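Local coordinates for putative sugar binding protein (Bacteroides vulgatus ATCC 8482, PDB 3KEZ) that probably binds sugars or other nutrients at the bacterial outer membrane, as a calcium-containing member of the SusD family, at residues A[292-295]-A[301-304]. Residues are numbered along the deposited sequence; the frame is centred on the assembly and turned at random.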
ATOM      1  N   GLN A 292      -5.621  -2.736  22.552  1.00 11.56           N
ATOM      2  CA  GLN A 292      -5.070  -3.524  23.661  1.00 11.50           C
ATOM      3  C   GLN A 292      -3.677  -4.108  23.377  1.00 14.09           C
ATOM      4  O   GLN A 292      -2.797  -4.057  24.250  1.00 10.68           O
ATOM      5  CB  GLN A 292      -6.047  -4.584  24.101  1.00 10.98           C
ATOM      6  CG  GLN A 292      -7.256  -3.911  24.764  1.00 13.66           C
ATOM      7  CD  GLN A 292      -8.339  -4.868  25.177  1.00 19.15           C
ATOM      8  OE1 GLN A 292      -8.319  -6.063  24.836  1.00 23.24           O
ATOM      9  NE2 GLN A 292      -9.339  -4.333  25.883  1.00 13.09           N
ATOM     10  N   LEU A 293      -3.468  -4.618  22.168  1.00 13.47           N
ATOM     11  CA  LEU A 293      -2.130  -5.045  21.712  1.00 12.81           C
ATOM     12  C   LEU A 293      -1.125  -3.896  21.782  1.00 14.94           C
ATOM     13  O   LEU A 293       0.002  -4.072  22.267  1.00 14.07           O
ATOM     14  CB  LEU A 293      -2.220  -5.617  20.275  1.00 11.65           C
ATOM     15  CG  LEU A 293      -1.082  -5.581  19.221  1.00 20.28           C
ATOM     16  CD1 LEU A 293      -1.564  -6.270  17.994  1.00 30.18           C
ATOM     17  CD2 LEU A 293      -0.642  -4.211  18.790  1.00 29.46           C
ATOM     18  N   LEU A 294      -1.532  -2.713  21.298  1.00 14.12           N
ATOM     19  CA  LEU A 294      -0.607  -1.593  21.180  1.00 14.63           C
ATOM     20  C   LEU A 294      -0.258  -1.087  22.575  1.00 17.48           C
ATOM     21  O   LEU A 294       0.905  -0.812  22.864  1.00 17.10           O
ATOM     22  CB  LEU A 294      -1.153  -0.466  20.281  1.00 13.07           C
ATOM     23  CG  LEU A 294      -0.182   0.655  19.863  1.00 16.40           C
ATOM     24  CD1 LEU A 294       1.037   0.121  19.116  1.00 10.68           C
ATOM     25  CD2 LEU A 294      -0.874   1.791  19.040  1.00  9.32           C
ATOM     26  N   LYS A 295      -1.254  -1.008  23.458  1.00 17.77           N
ATOM     27  CA  LYS A 295      -1.003  -0.458  24.768  1.00 20.08           C
ATOM     28  C   LYS A 295      -0.379  -1.433  25.773  1.00 21.43           C
ATOM     29  O   LYS A 295      -0.053  -1.018  26.894  1.00 24.43           O
ATOM     30  CB  LYS A 295      -2.257   0.209  25.317  1.00 21.27           C
ATOM     31  CG  LYS A 295      -3.342  -0.682  25.846  1.00 23.49           C
ATOM     32  CD  LYS A 295      -4.587   0.218  26.136  1.00 27.83           C
ATOM     33  CE  LYS A 295      -5.187   0.002  27.499  1.00 36.37           C
ATOM     34  NZ  LYS A 295      -6.478  -0.756  27.472  1.00 40.23           N
ATOM     35  N   VAL A 301       5.767   4.537  21.275  1.00  9.58           N
ATOM     36  CA  VAL A 301       5.550   5.882  20.693  1.00  7.80           C
ATOM     37  C   VAL A 301       4.346   5.901  19.738  1.00 10.32           C
ATOM     38  O   VAL A 301       3.720   6.937  19.540  1.00 11.03           O
ATOM     39  CB  VAL A 301       6.798   6.402  19.977  1.00 11.33           C
ATOM     40  CG1 VAL A 301       6.914   5.771  18.602  1.00  8.81           C
ATOM     41  CG2 VAL A 301       6.805   7.937  19.926  1.00  3.68           C
ATOM     42  N   ARG A 302       3.950   4.755  19.195  1.00  9.59           N
ATOM     43  CA  ARG A 302       2.834   4.754  18.266  1.00 12.91           C
ATOM     44  C   ARG A 302       1.478   5.000  18.950  1.00 13.29           C
ATOM     45  O   ARG A 302       0.504   5.377  18.296  1.00 12.95           O
ATOM     46  CB  ARG A 302       2.840   3.463  17.431  1.00 13.97           C
ATOM     47  CG  ARG A 302       4.072   3.396  16.530  1.00 14.85           C
ATOM     48  CD  ARG A 302       4.393   1.995  16.031  1.00 13.94           C
ATOM     49  NE  ARG A 302       4.753   1.083  17.119  1.00 14.71           N
ATOM     50  CZ  ARG A 302       5.506  -0.009  16.967  1.00 11.80           C
ATOM     51  NH1 ARG A 302       6.018  -0.347  15.773  1.00 14.21           N
ATOM     52  NH2 ARG A 302       5.731  -0.774  18.010  1.00  8.84           N
ATOM     53  N   LEU A 303       1.410   4.806  20.269  1.00 12.51           N
ATOM     54  CA  LEU A 303       0.233   5.249  21.014  1.00 11.04           C
ATOM     55  C   LEU A 303       0.015   6.756  20.814  1.00 11.04           C
ATOM     56  O   LEU A 303      -1.130   7.202  20.795  1.00  9.04           O
ATOM     57  CB  LEU A 303       0.335   4.920  22.509  1.00  8.50           C
ATOM     58  CG  LEU A 303       0.268   3.436  22.884  1.00 10.64           C
ATOM     59  CD1 LEU A 303       0.807   3.173  24.302  1.00 11.71           C
ATOM     60  CD2 LEU A 303      -1.192   3.015  22.748  1.00  5.78           C
ATOM     61  N   LYS A 304       1.087   7.523  20.591  1.00  9.21           N
ATOM     62  CA  LYS A 304       0.940   8.975  20.450  1.00  9.37           C
ATOM     63  C   LYS A 304       0.413   9.472  19.102  1.00 13.19           C
ATOM     64  O   LYS A 304       0.281  10.681  18.905  1.00 13.30           O
ATOM     65  CB  LYS A 304       2.273   9.650  20.745  1.00 11.16           C
ATOM     66  CG  LYS A 304       2.679   9.574  22.197  1.00 11.08           C
ATOM     67  CD  LYS A 304       4.087  10.120  22.379  1.00 23.40           C
ATOM     68  CE  LYS A 304       4.446  10.276  23.852  1.00 23.72           C
ATOM     69  NZ  LYS A 304       5.677  11.092  24.016  1.00 33.23           N
TER
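Leu-294 and Leu-303 carry this contact, their side chains running alongside each other in opposite directions. Leu-294 CG meets Leu-303 CD2 at 3.9 Å, and Leu-294 CD2 touches that same methyl. A chi1 of -169° swings the Leu-294 branch away from its backbone N and over to the 3-10 segment 301-304. The same methyl of Leu-303 also packs 4.0 Å from Lys-295 CB, while Leu-303 CD1 lies 4.1 Å from Lys-295 CA, so this one leucine touches both Leu-294 and Lys-295.

Leu-294 also touches Arg-302. Arg-302 CB sits 4.2 Å from Leu-294 CD1, and Arg-302 O lies 3.9 Å from Leu-294 CD2; both are van der Waals contacts. Cut back to an alanine, this leucine position would lose CG and both methyls, and Leu-303 CD2 would probably be left without its main apolar mate across the contact.

The charged ends turn to other partners. Lys-295 sends NZ away from the 3-10 segment to a salt bridge with Asp-416. The Arg-302 guanidinium is gripped by Asp-300 through NH2 and by Glu-387 and Glu-391 of helix 381-392 through NH1, which probably limits its rotation.

The 3-10 turn is closed by Lys-304 N bonding to Val-301 O at 2.9 Å. This is plain local packing away from the calcium site: helix 288-295 is followed by a five-residue loop, across which the chain turns, and then by a 3-10 turn that rests leucine against leucine before leading into strand 306-309 of the SusD-family fold.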